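Local coordinates for T cell receptor gamma chain (Monodelphis domestica, PDB 7L15), which pairs with the T cell receptor mu chain to form a marsupial gamma-mu T cell receptor, which probably serves in antigen recognition, at residues 4-10 and 106-111; 128-132 and 143-147; 67-71 and 82-88; 152-157 and 205-209. All blocks are in the same frame, centred on the assembly; numbering follows the deposited sequence.

Interaction 1: 4-10 and 106-111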
loop_
_atom_site.group_PDB
_atom_site.type_symbol
_atom_site.label_atom_id
_atom_site.label_comp_id
_atom_site.label_asym_id
_atom_site.label_seq_id
_atom_site.Cartn_x
_atom_site.Cartn_y
_atom_site.Cartn_z
ATOM N N VAL B 4 20.338 1.452 3.528
ATOM C CA VAL B 4 19.753 2.786 3.625
ATOM C C VAL B 4 18.234 2.683 3.682
ATOM O O VAL B 4 17.620 1.843 3.008
ATOM C CB VAL B 4 20.226 3.669 2.454
ATOM C CG1 VAL B 4 19.687 3.166 1.125
ATOM C CG2 VAL B 4 19.840 5.113 2.686
ATOM N N ALA B 5 17.619 3.542 4.499
ATOM C CA ALA B 5 16.177 3.520 4.718
ATOM C C ALA B 5 15.667 4.920 5.036
ATOM O O ALA B 5 16.325 5.683 5.748
ATOM C CB ALA B 5 15.800 2.572 5.858
ATOM N N LEU B 6 14.473 5.233 4.537
ATOM C CA LEU B 6 13.870 6.547 4.689
ATOM C C LEU B 6 12.488 6.406 5.308
ATOM O O LEU B 6 11.706 5.536 4.911
ATOM C CB LEU B 6 13.757 7.271 3.344
ATOM C CG LEU B 6 14.961 7.308 2.396
ATOM C CD1 LEU B 6 15.138 5.977 1.674
ATOM C CD2 LEU B 6 14.776 8.436 1.395
ATOM N N GLU B 7 12.189 7.280 6.266
ATOM C CA GLU B 7 10.955 7.244 7.039
ATOM C C GLU B 7 10.176 8.533 6.803
ATOM O O GLU B 7 10.756 9.620 6.806
ATOM C CB GLU B 7 11.260 7.071 8.539
ATOM C CG GLU B 7 10.032 7.056 9.454
ATOM C CD GLU B 7 10.372 7.254 10.938
ATOM O OE1 GLU B 7 10.631 8.407 11.352
ATOM O OE2 GLU B 7 10.372 6.257 11.692
ATOM N N GLN B 8 8.859 8.414 6.607
ATOM C CA GLN B 8 8.003 9.557 6.305
ATOM C C GLN B 8 6.768 9.505 7.188
ATOM O O GLN B 8 6.032 8.516 7.166
ATOM C CB GLN B 8 7.594 9.579 4.826
ATOM C CG GLN B 8 8.739 9.876 3.870
ATOM C CD GLN B 8 8.265 10.066 2.424
ATOM O OE1 GLN B 8 8.442 9.180 1.576
ATOM N NE2 GLN B 8 7.681 11.230 2.138
ATOM N N ARG B 9 6.537 10.569 7.953
ATOM C CA ARG B 9 5.417 10.651 8.878
ATOM C C ARG B 9 5.071 12.122 9.023
ATOM O O ARG B 9 5.965 12.972 8.927
ATOM C CB ARG B 9 5.745 10.041 10.259
ATOM C CG ARG B 9 5.951 8.518 10.273
ATOM C CD ARG B 9 6.126 7.964 11.683
ATOM N NE ARG B 9 6.568 6.569 11.671
ATOM C CZ ARG B 9 6.634 5.791 12.749
ATOM N NH1 ARG B 9 6.280 6.263 13.937
ATOM N NH2 ARG B 9 7.055 4.543 12.641
ATOM N N PRO B 10 3.790 12.464 9.235
ATOM C CA PRO B 10 2.624 11.574 9.275
ATOM C C PRO B 10 2.295 10.976 7.906
ATOM O O PRO B 10 2.885 11.389 6.910
ATOM C CB PRO B 10 1.498 12.489 9.773
ATOM C CG PRO B 10 1.976 13.880 9.500
ATOM C CD PRO B 10 3.454 13.834 9.662
ATOM N N VAL B 106 16.461 4.209 -3.580
ATOM C CA VAL B 106 15.607 3.753 -2.489
ATOM C C VAL B 106 14.650 4.876 -2.114
ATOM O O VAL B 106 15.059 6.035 -1.978
ATOM C CB VAL B 106 16.433 3.322 -1.263
ATOM C CG1 VAL B 106 15.538 2.663 -0.248
ATOM C CG2 VAL B 106 17.565 2.393 -1.675
ATOM N N PHE B 107 13.387 4.517 -1.910
ATOM C CA PHE B 107 12.300 5.466 -1.722
ATOM C C PHE B 107 11.654 5.281 -0.361
ATOM O O PHE B 107 11.464 4.151 0.106
ATOM C CB PHE B 107 11.194 5.291 -2.784
ATOM C CG PHE B 107 11.550 5.813 -4.139
ATOM C CD1 PHE B 107 12.500 5.175 -4.922
ATOM C CD2 PHE B 107 10.906 6.943 -4.644
ATOM C CE1 PHE B 107 12.816 5.658 -6.178
ATOM C CE2 PHE B 107 11.210 7.431 -5.893
ATOM C CZ PHE B 107 12.172 6.790 -6.669
ATOM N N GLY B 108 11.274 6.390 0.248
ATOM C CA GLY B 108 10.375 6.335 1.373
ATOM C C GLY B 108 9.008 5.818 0.968
ATOM O O GLY B 108 8.644 5.711 -0.206
ATOM N N GLU B 109 8.221 5.519 1.994
ATOM C CA GLU B 109 6.885 4.990 1.801
ATOM C C GLU B 109 5.899 6.057 1.321
ATOM O O GLU B 109 4.831 5.711 0.832
ATOM C CB GLU B 109 6.422 4.350 3.125
ATOM C CG GLU B 109 5.610 3.079 2.973
ATOM C CD GLU B 109 5.263 2.450 4.317
ATOM O OE1 GLU B 109 4.323 2.946 4.977
ATOM O OE2 GLU B 109 5.943 1.476 4.722
ATOM N N GLY B 110 6.219 7.340 1.463
ATOM C CA GLY B 110 5.360 8.385 0.951
ATOM C C GLY B 110 4.375 8.964 1.947
ATOM O O GLY B 110 3.842 8.241 2.793
ATOM N N THR B 111 4.138 10.270 1.865
ATOM C CA THR B 111 3.062 10.916 2.593
ATOM C C THR B 111 2.039 11.441 1.594
ATOM O O THR B 111 2.405 12.017 0.562
ATOM C CB THR B 111 3.592 12.057 3.462
ATOM O OG1 THR B 111 4.454 11.528 4.477
ATOM C CG2 THR B 111 2.456 12.766 4.155
#

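Interaction 2: 128-132 and 143-147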
loop_
_atom_site.group_PDB
_atom_site.type_symbol
_atom_site.label_atom_id
_atom_site.label_comp_id
_atom_site.label_asym_id
_atom_site.label_seq_id
_atom_site.Cartn_x
_atom_site.Cartn_y
_atom_site.Cartn_z
ATOM N N ILE B 128 -12.405 -1.223 17.173
ATOM C CA ILE B 128 -13.266 -2.245 17.761
ATOM C C ILE B 128 -12.626 -3.598 17.490
ATOM O O ILE B 128 -12.385 -3.950 16.331
ATOM C CB ILE B 128 -14.699 -2.210 17.199
ATOM C CG1 ILE B 128 -15.360 -0.864 17.474
ATOM C CG2 ILE B 128 -15.538 -3.322 17.825
ATOM C CD1 ILE B 128 -16.800 -0.805 16.997
ATOM N N PHE B 129 -12.373 -4.358 18.546
ATOM C CA PHE B 129 -11.665 -5.627 18.467
ATOM C C PHE B 129 -12.622 -6.789 18.669
ATOM O O PHE B 129 -13.501 -6.741 19.534
ATOM C CB PHE B 129 -10.559 -5.718 19.525
ATOM C CG PHE B 129 -9.431 -4.754 19.308
ATOM C CD1 PHE B 129 -8.365 -5.093 18.499
ATOM C CD2 PHE B 129 -9.436 -3.513 19.928
ATOM C CE1 PHE B 129 -7.321 -4.205 18.312
ATOM C CE2 PHE B 129 -8.390 -2.617 19.747
ATOM C CZ PHE B 129 -7.338 -2.959 18.940
ATOM N N PHE B 130 -12.438 -7.832 17.869
ATOM C CA PHE B 130 -13.147 -9.094 18.027
ATOM C C PHE B 130 -12.098 -10.185 18.210
ATOM O O PHE B 130 -11.125 -10.246 17.453
ATOM C CB PHE B 130 -14.034 -9.420 16.808
ATOM C CG PHE B 130 -14.986 -8.320 16.411
ATOM C CD1 PHE B 130 -14.584 -7.317 15.554
ATOM C CD2 PHE B 130 -16.299 -8.324 16.858
ATOM C CE1 PHE B 130 -15.465 -6.314 15.155
ATOM C CE2 PHE B 130 -17.179 -7.325 16.469
ATOM C CZ PHE B 130 -16.757 -6.317 15.616
ATOM N N LEU B 131 -12.295 -11.047 19.184
ATOM C CA LEU B 131 -11.262 -12.020 19.477
ATOM C C LEU B 131 -11.667 -13.407 19.005
ATOM O O LEU B 131 -12.850 -13.667 18.763
ATOM C CB LEU B 131 -10.969 -12.022 20.982
ATOM C CG LEU B 131 -10.319 -10.702 21.400
ATOM C CD1 LEU B 131 -11.309 -9.825 22.137
ATOM C CD2 LEU B 131 -9.092 -10.925 22.248
ATOM N N PRO B 132 -10.702 -14.320 18.832
ATOM C CA PRO B 132 -11.040 -15.669 18.360
ATOM C C PRO B 132 -12.157 -16.279 19.189
ATOM O O PRO B 132 -12.197 -16.117 20.402
ATOM C CB PRO B 132 -9.731 -16.442 18.534
ATOM C CG PRO B 132 -8.661 -15.395 18.399
ATOM C CD PRO B 132 -9.247 -14.147 19.012
ATOM N N GLY B 143 -7.431 -19.363 14.896
ATOM C CA GLY B 143 -8.249 -18.309 15.456
ATOM C C GLY B 143 -7.990 -16.989 14.777
ATOM O O GLY B 143 -6.852 -16.690 14.415
ATOM N N THR B 144 -9.032 -16.188 14.598
ATOM C CA THR B 144 -8.940 -14.939 13.851
ATOM C C THR B 144 -9.178 -13.751 14.777
ATOM O O THR B 144 -10.230 -13.653 15.420
ATOM C CB THR B 144 -9.935 -14.916 12.692
ATOM O OG1 THR B 144 -9.718 -16.063 11.856
ATOM C CG2 THR B 144 -9.755 -13.654 11.852
ATOM N N TYR B 145 -8.186 -12.877 14.864
ATOM C CA TYR B 145 -8.325 -11.582 15.501
ATOM C C TYR B 145 -8.804 -10.595 14.460
ATOM O O TYR B 145 -8.346 -10.606 13.321
ATOM C CB TYR B 145 -6.996 -11.090 16.078
ATOM C CG TYR B 145 -6.351 -12.028 17.044
ATOM C CD1 TYR B 145 -5.551 -13.075 16.598
ATOM C CD2 TYR B 145 -6.538 -11.876 18.408
ATOM C CE1 TYR B 145 -4.959 -13.946 17.495
ATOM C CE2 TYR B 145 -5.953 -12.733 19.303
ATOM C CZ TYR B 145 -5.163 -13.765 18.847
ATOM O OH TYR B 145 -4.586 -14.614 19.766
ATOM N N ILE B 146 -9.724 -9.737 14.853
ATOM C CA ILE B 146 -10.307 -8.779 13.935
ATOM C C ILE B 146 -10.210 -7.410 14.581
ATOM O O ILE B 146 -10.637 -7.234 15.726
ATOM C CB ILE B 146 -11.775 -9.129 13.625
ATOM C CG1 ILE B 146 -11.875 -10.521 12.995
ATOM C CG2 ILE B 146 -12.405 -8.048 12.748
ATOM C CD1 ILE B 146 -13.310 -11.097 13.013
ATOM N N CYS B 147 -9.666 -6.437 13.862
ATOM C CA CYS B 147 -9.799 -5.058 14.300
ATOM C C CYS B 147 -10.513 -4.235 13.240
ATOM O O CYS B 147 -10.007 -4.081 12.122
ATOM C CB CYS B 147 -8.462 -4.404 14.631
ATOM S SG CYS B 147 -8.830 -2.714 15.230
HETATM O O HOH W 1 -12.733 -13.854 15.885
#

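Interaction 3: 67-71 and 82-88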
loop_
_atom_site.group_PDB
_atom_site.type_symbol
_atom_site.label_atom_id
_atom_site.label_comp_id
_atom_site.label_asym_id
_atom_site.label_seq_id
_atom_site.Cartn_x
_atom_site.Cartn_y
_atom_site.Cartn_z
ATOM N N ALA B 67 11.037 27.514 -6.878
ATOM C CA ALA B 67 11.475 27.491 -5.486
ATOM C C ALA B 67 10.478 28.178 -4.564
ATOM O O ALA B 67 10.484 27.910 -3.357
ATOM C CB ALA B 67 12.849 28.148 -5.356
ATOM N N ASP B 68 9.625 29.058 -5.107
ATOM C CA ASP B 68 8.523 29.619 -4.327
ATOM C C ASP B 68 7.467 28.566 -4.009
ATOM O O ASP B 68 6.750 28.689 -3.010
ATOM C CB ASP B 68 7.855 30.765 -5.083
ATOM C CG ASP B 68 8.784 31.924 -5.343
ATOM O OD1 ASP B 68 10.016 31.765 -5.200
ATOM O OD2 ASP B 68 8.267 33.004 -5.696
ATOM N N LYS B 69 7.346 27.542 -4.851
ATOM C CA LYS B 69 6.293 26.541 -4.725
ATOM C C LYS B 69 6.733 25.337 -3.894
ATOM O O LYS B 69 5.981 24.885 -3.029
ATOM C CB LYS B 69 5.836 26.105 -6.127
ATOM C CG LYS B 69 4.681 25.104 -6.171
ATOM C CD LYS B 69 3.389 25.677 -5.611
ATOM C CE LYS B 69 2.274 24.628 -5.594
ATOM N NZ LYS B 69 1.050 25.184 -4.968
ATOM N N VAL B 70 7.936 24.809 -4.133
ATOM C CA VAL B 70 8.477 23.679 -3.381
ATOM C C VAL B 70 9.911 23.995 -2.990
ATOM O O VAL B 70 10.676 24.542 -3.790
ATOM C CB VAL B 70 8.427 22.358 -4.177
ATOM C CG1 VAL B 70 7.015 21.871 -4.272
ATOM C CG2 VAL B 70 9.040 22.555 -5.575
ATOM N N ARG B 71 10.279 23.620 -1.769
ATOM C CA ARG B 71 11.571 23.985 -1.205
ATOM C C ARG B 71 11.891 22.995 -0.096
ATOM O O ARG B 71 11.058 22.774 0.790
ATOM C CB ARG B 71 11.536 25.424 -0.663
ATOM C CG ARG B 71 12.888 26.024 -0.295
ATOM C CD ARG B 71 12.728 27.389 0.392
ATOM N NE ARG B 71 12.154 27.260 1.733
ATOM C CZ ARG B 71 12.857 26.936 2.815
ATOM N NH1 ARG B 71 12.253 26.837 3.990
ATOM N NH2 ARG B 71 14.164 26.704 2.717
ATOM N N LEU B 82 10.177 18.857 3.185
ATOM C CA LEU B 82 9.694 19.484 1.963
ATOM C C LEU B 82 8.503 20.372 2.294
ATOM O O LEU B 82 7.516 19.903 2.874
ATOM C CB LEU B 82 9.295 18.429 0.926
ATOM C CG LEU B 82 8.559 18.920 -0.326
ATOM C CD1 LEU B 82 9.495 19.723 -1.220
ATOM C CD2 LEU B 82 7.921 17.766 -1.095
ATOM N N ILE B 83 8.580 21.642 1.915
ATOM C CA ILE B 83 7.474 22.572 2.093
ATOM C C ILE B 83 6.849 22.843 0.739
ATOM O O ILE B 83 7.552 23.197 -0.216
ATOM C CB ILE B 83 7.920 23.883 2.756
ATOM C CG1 ILE B 83 8.367 23.623 4.193
ATOM C CG2 ILE B 83 6.775 24.898 2.720
ATOM C CD1 ILE B 83 8.446 24.877 5.045
ATOM N N VAL B 84 5.530 22.666 0.660
ATOM C CA VAL B 84 4.755 22.941 -0.538
ATOM C C VAL B 84 3.841 24.110 -0.202
ATOM O O VAL B 84 2.953 23.991 0.653
ATOM C CB VAL B 84 3.970 21.706 -0.993
ATOM C CG1 VAL B 84 3.278 21.961 -2.325
ATOM C CG2 VAL B 84 4.910 20.536 -1.115
ATOM N N SER B 85 4.077 25.250 -0.842
ATOM C CA SER B 85 3.359 26.472 -0.508
ATOM C C SER B 85 2.117 26.627 -1.379
ATOM O O SER B 85 1.965 25.967 -2.414
ATOM C CB SER B 85 4.259 27.702 -0.682
ATOM O OG SER B 85 5.502 27.525 -0.033
ATOM N N ASP B 86 1.236 27.522 -0.935
ATOM C CA ASP B 86 0.077 27.995 -1.693
ATOM C C ASP B 86 -0.653 26.824 -2.342
ATOM O O ASP B 86 -0.852 26.762 -3.555
ATOM C CB ASP B 86 0.489 29.043 -2.735
ATOM C CG ASP B 86 -0.711 29.654 -3.462
ATOM O OD1 ASP B 86 -1.623 30.173 -2.782
ATOM O OD2 ASP B 86 -0.750 29.610 -4.713
ATOM N N LEU B 87 -1.033 25.881 -1.489
ATOM C CA LEU B 87 -1.615 24.628 -1.940
ATOM C C LEU B 87 -2.834 24.865 -2.819
ATOM O O LEU B 87 -3.654 25.749 -2.552
ATOM C CB LEU B 87 -1.985 23.782 -0.725
ATOM C CG LEU B 87 -0.710 23.297 -0.029
ATOM C CD1 LEU B 87 -1.024 22.636 1.299
ATOM C CD2 LEU B 87 0.058 22.335 -0.947
ATOM N N GLN B 88 -2.924 24.080 -3.892
ATOM C CA GLN B 88 -4.093 23.988 -4.754
ATOM C C GLN B 88 -4.513 22.528 -4.839
ATOM O O GLN B 88 -3.719 21.626 -4.558
ATOM C CB GLN B 88 -3.803 24.528 -6.156
ATOM C CG GLN B 88 -3.165 25.929 -6.168
ATOM C CD GLN B 88 -4.076 26.992 -5.585
ATOM O OE1 GLN B 88 -5.300 26.937 -5.737
ATOM N NE2 GLN B 88 -3.482 27.962 -4.891
#

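Interaction 4: 152-157 and 205-209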
loop_
_atom_site.group_PDB
_atom_site.type_symbol
_atom_site.label_atom_id
_atom_site.label_comp_id
_atom_site.label_asym_id
_atom_site.label_seq_id
_atom_site.Cartn_x
_atom_site.Cartn_y
_atom_site.Cartn_z
ATOM N N PHE B 152 -13.112 7.463 10.708
ATOM C CA PHE B 152 -11.952 8.343 10.621
ATOM C C PHE B 152 -12.010 9.193 9.356
ATOM O O PHE B 152 -12.768 8.920 8.420
ATOM C CB PHE B 152 -10.611 7.575 10.721
ATOM C CG PHE B 152 -10.436 6.433 9.731
ATOM C CD1 PHE B 152 -9.981 6.663 8.449
ATOM C CD2 PHE B 152 -10.668 5.120 10.122
ATOM C CE1 PHE B 152 -9.789 5.608 7.549
ATOM C CE2 PHE B 152 -10.477 4.048 9.231
ATOM C CZ PHE B 152 -10.052 4.293 7.946
ATOM N N PHE B 153 -11.226 10.280 9.374
ATOM C CA PHE B 153 -11.057 11.172 8.246
ATOM C C PHE B 153 -9.690 11.822 8.413
ATOM O O PHE B 153 -9.386 12.307 9.512
ATOM C CB PHE B 153 -12.136 12.250 8.161
ATOM C CG PHE B 153 -12.009 13.112 6.949
ATOM C CD1 PHE B 153 -11.128 14.177 6.928
ATOM C CD2 PHE B 153 -12.753 12.835 5.814
ATOM C CE1 PHE B 153 -10.999 14.948 5.790
ATOM C CE2 PHE B 153 -12.635 13.602 4.688
ATOM C CZ PHE B 153 -11.759 14.657 4.669
ATOM N N PRO B 154 -8.854 11.865 7.364
ATOM C CA PRO B 154 -9.111 11.432 5.981
ATOM C C PRO B 154 -9.103 9.909 5.779
ATOM O O PRO B 154 -8.878 9.180 6.744
ATOM C CB PRO B 154 -7.958 12.078 5.209
ATOM C CG PRO B 154 -6.824 12.033 6.189
ATOM C CD PRO B 154 -7.444 12.265 7.558
ATOM N N ASN B 155 -9.343 9.457 4.540
ATOM C CA ASN B 155 -9.398 8.036 4.179
ATOM C C ASN B 155 -8.018 7.403 3.997
ATOM O O ASN B 155 -7.795 6.668 3.037
ATOM C CB ASN B 155 -10.237 7.868 2.913
ATOM C CG ASN B 155 -9.645 8.593 1.708
ATOM O OD1 ASN B 155 -8.884 9.543 1.849
ATOM N ND2 ASN B 155 -10.007 8.139 0.501
ATOM N N VAL B 156 -7.079 7.694 4.889
ATOM C CA VAL B 156 -5.728 7.157 4.830
ATOM C C VAL B 156 -5.407 6.600 6.207
ATOM O O VAL B 156 -5.587 7.292 7.215
ATOM C CB VAL B 156 -4.696 8.235 4.427
ATOM C CG1 VAL B 156 -3.313 7.635 4.353
ATOM C CG2 VAL B 156 -5.058 8.883 3.102
ATOM N N VAL B 157 -4.924 5.361 6.257
ATOM C CA VAL B 157 -4.620 4.725 7.529
ATOM C C VAL B 157 -3.662 3.580 7.250
ATOM O O VAL B 157 -3.640 3.023 6.149
ATOM C CB VAL B 157 -5.917 4.251 8.238
ATOM C CG1 VAL B 157 -6.512 3.053 7.504
ATOM C CG2 VAL B 157 -5.669 3.928 9.726
ATOM N N TYR B 205 -1.762 1.120 14.709
ATOM C CA TYR B 205 -2.255 1.902 13.583
ATOM C C TYR B 205 -1.726 3.331 13.638
ATOM O O TYR B 205 -1.429 3.868 14.706
ATOM C CB TYR B 205 -3.801 1.893 13.494
ATOM C CG TYR B 205 -4.548 2.515 14.651
ATOM C CD1 TYR B 205 -4.860 1.773 15.782
ATOM C CD2 TYR B 205 -4.970 3.844 14.597
ATOM C CE1 TYR B 205 -5.566 2.348 16.835
ATOM C CE2 TYR B 205 -5.671 4.418 15.626
ATOM C CZ TYR B 205 -5.961 3.678 16.748
ATOM O OH TYR B 205 -6.656 4.289 17.766
ATOM N N GLN B 206 -1.600 3.933 12.457
ATOM C CA GLN B 206 -1.209 5.322 12.291
ATOM C C GLN B 206 -2.289 6.065 11.516
ATOM O O GLN B 206 -2.941 5.508 10.625
ATOM C CB GLN B 206 0.126 5.469 11.537
ATOM C CG GLN B 206 1.330 4.921 12.273
ATOM C CD GLN B 206 2.536 4.798 11.363
ATOM O OE1 GLN B 206 2.831 5.705 10.596
ATOM N NE2 GLN B 206 3.222 3.665 11.427
ATOM N N HIS B 207 -2.453 7.337 11.851
ATOM C CA HIS B 207 -3.465 8.156 11.213
ATOM C C HIS B 207 -3.102 9.608 11.441
ATOM O O HIS B 207 -2.478 9.948 12.454
ATOM C CB HIS B 207 -4.861 7.869 11.762
ATOM C CG HIS B 207 -5.940 8.521 10.969
ATOM N ND1 HIS B 207 -6.380 9.799 11.226
ATOM C CD2 HIS B 207 -6.622 8.096 9.880
ATOM C CE1 HIS B 207 -7.318 10.121 10.354
ATOM N NE2 HIS B 207 -7.487 9.102 9.528
ATOM N N GLU B 208 -3.510 10.461 10.495
ATOM C CA GLU B 208 -3.100 11.859 10.551
ATOM C C GLU B 208 -3.637 12.549 11.804
ATOM O O GLU B 208 -2.992 13.458 12.336
ATOM C CB GLU B 208 -3.545 12.595 9.280
ATOM C CG GLU B 208 -3.119 14.059 9.220
ATOM C CD GLU B 208 -3.743 14.832 8.050
ATOM O OE1 GLU B 208 -4.221 14.200 7.081
ATOM O OE2 GLU B 208 -3.753 16.083 8.099
ATOM N N ASP B 209 -4.790 12.119 12.315
ATOM C CA ASP B 209 -5.309 12.774 13.505
ATOM C C ASP B 209 -4.566 12.362 14.767
ATOM O O ASP B 209 -4.774 12.977 15.811
ATOM C CB ASP B 209 -6.804 12.505 13.669
ATOM C CG ASP B 209 -7.485 13.561 14.528
ATOM O OD1 ASP B 209 -7.291 14.761 14.250
ATOM O OD2 ASP B 209 -8.204 13.194 15.479
HETATM O O HOH W 2 -4.566 9.581 7.799
#

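Interaction 1: 4-10 and 106-111
The J-encoded Phe-Gly-X-Gly motif (Phe-107 to Gly-110), a hallmark of antigen receptors in the last strand of the immunoglobulin V domain, is met at its glycines by Gln-8. The two segments run almost parallel, and no backbone-to-backbone bond joins them; each hydrogen bond has a side chain at one end. At one end Val-4 and Val-106 slide past each other, CG1 of the former lying 3.6 Å from CG2 of the latter. Next to them Leu-6 puts CD1 at 3.9 Å from Val-106 CG1, and its side chain also rests on Cys-25 and Cys-97, the disulfide pair. Gln-8, extended beyond CG, reaches inward with its buried amide. Its OE1 accepts Gly-110 N at 2.9 Å; the donor stands above the carbonyl plane and the bond is bent (131° at the hydrogen). A second bond to OE1 comes from Cys-97 N, while NE2 donates to Tyr-95 O, so both ends of the amide are fixed and its rotation is set. Gly-108, lacking a side chain, lets its CA come within 3.4 Å of Gln-8 OE1. Past the cis peptide before Pro-10, Thr-111 OG1 donates to Pro-10 O at 2.9 Å, meeting that oxygen nearly end-on.

Interaction 2: 128-132 and 143-147
Ile-128, already within the pairing of strands 126-130 and 142-152 of the immunoglobulin C1-set domain, receives a CA-H...O contact from Cys-147 on its carbonyl O. Phe-129 follows, facing Cys-147 in an antiparallel non-hydrogen-bonded pair. The thiol of Cys-147, its SG anti to the backbone N (chi1 -178°), is carried over one face of the Phe-129 ring; SG lies 4.1 Å from the ring centroid, displaced toward the rim and nearest to CE1. Tyr-203 meets the same phenylalanine ring edge-to-face, which places this face of the strands in the domain interior.

Phe-130 turns to the opposite face and forms the hydrogen-bonded pair with Ile-146. Its N donates to Ile-146 O at 2.9 Å, and Ile-146 N returns a bond of 3.0 Å to Phe-130 O; both are nearly straight and lie in the carbonyl planes. Beside them Ile-146 CG2 approaches Phe-130 CD1 to 3.6 Å. This face packs on the mu chain, Phe-130 touching Val-143 of the mu chain and Ile-146 touching Ile-190 of the mu chain.

At Leu-131 direct bonding stops: a water donates to Thr-144 O at 2.6 Å and more weakly to Leu-131 O. Pro-132 then lays its ring over one face of Tyr-145, with CG above the centre and CD 3.9 Å from the centroid in a CH-pi contact. The chemistry thus divides by side: sulfur-aromatic and CH-pi contacts line the interior face, aliphatic-aromatic packing the face toward the mu chain, and water replaces the backbone bonds where proline supplies no N-H.

Interaction 3: 67-71 and 82-88
The guanidinium of Arg-71 is approached obliquely by CD1 of Ile-83, 4.4 Å from NH1, while the Gln-88 amide, at the far end of the contact, is turned back on Asp-86. Gln-88 NE2 reaches both Asp-86 O and Asp-86 OD2 through bent bonds; it comes to the carbonyl and the carboxylate alike from above their planes.

The backbones belong to an antiparallel hairpin (strands 70-75 and 79-84), in which Arg-71 and Ile-83 form a hydrogen-bonded pair, the bond from Ile-83 N to Arg-71 O measuring 2.9 Å and being almost straight (174°), the return bond from Arg-71 N to Ile-83 O longer at 3.2 Å. Val-70 and Val-84, the neighbouring non-hydrogen-bonded pair, lie side by side with CG1 of the first 4.0 Å from CG2 of the second. Pairing ends with Ser-85 N donating to Lys-69 O at 2.9 Å. In Lys-69, CG anti to the backbone N and a bend at chi2 (64°) bring NZ across to Ser-85 O, 2.8 Å away. The same NZ makes a salt bridge with Asp-91, which also accepts Gln-88 N. A basic residue bridged in this way to the aspartate of the Asp-Ser-Gly-X-Tyr-X-Cys sequence is a familiar V-domain feature.

The hairpin edges its sheet: strand 79-84 also bonds to strand 21-28, Val-70 and Leu-82 pack across the sandwich on Leu-50 of strand 47-53, and Leu-87 reaches Leu-113 and Val-115 of strand 104-116.

Interaction 4: 152-157 and 205-209
Gln-206 meets Val-157 through its backbone, the carbonyl O lying 3.3 Å from the valine CG2, while its amide points elsewhere, NE2 bonding Tyr-160 OH. His-207 carries most of the contact. With CG anti to the backbone N (chi1 -170°), its ring enters the loop 152-157 among three carbonyl oxygens, those of Phe-153 and Pro-154 lying at the ring's edge. NE2 donates to a lone pair of Pro-154 O at 3.1 Å, close to the imidazole plane. The two C-H carbons flanking NE2 also meet oxygens, CE1 standing 3.1 Å from Phe-153 O and CD2 3.0 Å from Val-156 O. ND1 accepts Asp-209 N at 3.0 Å in a nearly straight bond, a pattern consistent with a neutral imidazole protonated at NE2. Phe-152 crosses obliquely, its ring plane at 64° to that of the histidine.

A water over one face of the imidazole takes the N-H of Glu-208 and donates to Val-156 O, 2.6 Å away, tying the backbones together. The carboxylate of Glu-208 touches Pro-154, OE1 lying 3.5 Å from CG, and goes on to bond Ser-12 OG and Thr-14 N in the V domain.

The Phe-Phe-Pro turn with a cis peptide before Pro-154 is a recurrent feature of C1-set domains; His-207, near the penultimate strand at the V-C junction, probably corresponds to the histidine of their Cys-X-Val-X-His sequence, the cysteine position being taken here by a tyrosine.

Overall arrangement
Interactions 1 and 3 belong to the V domain, interaction 2 to the C domain, and interaction 4 lies at the junction between them. Interactions 1 and 3 share one sheet, their centres about 19 Å apart: the first, partly buried, ties its edge to the opposite sheet through a buried amide, the third is a more exposed hairpin edge, ended by a lysine that is salt-bridged to Asp-91. Interaction 2, about 43 Å from interaction 3 between centres, is by contrast buried and largely apolar, with one face on the mu chain. Interaction 4, also buried, relies on an imidazole among carbonyls; it touches interaction 1 where Gln-206 packs on Arg-9.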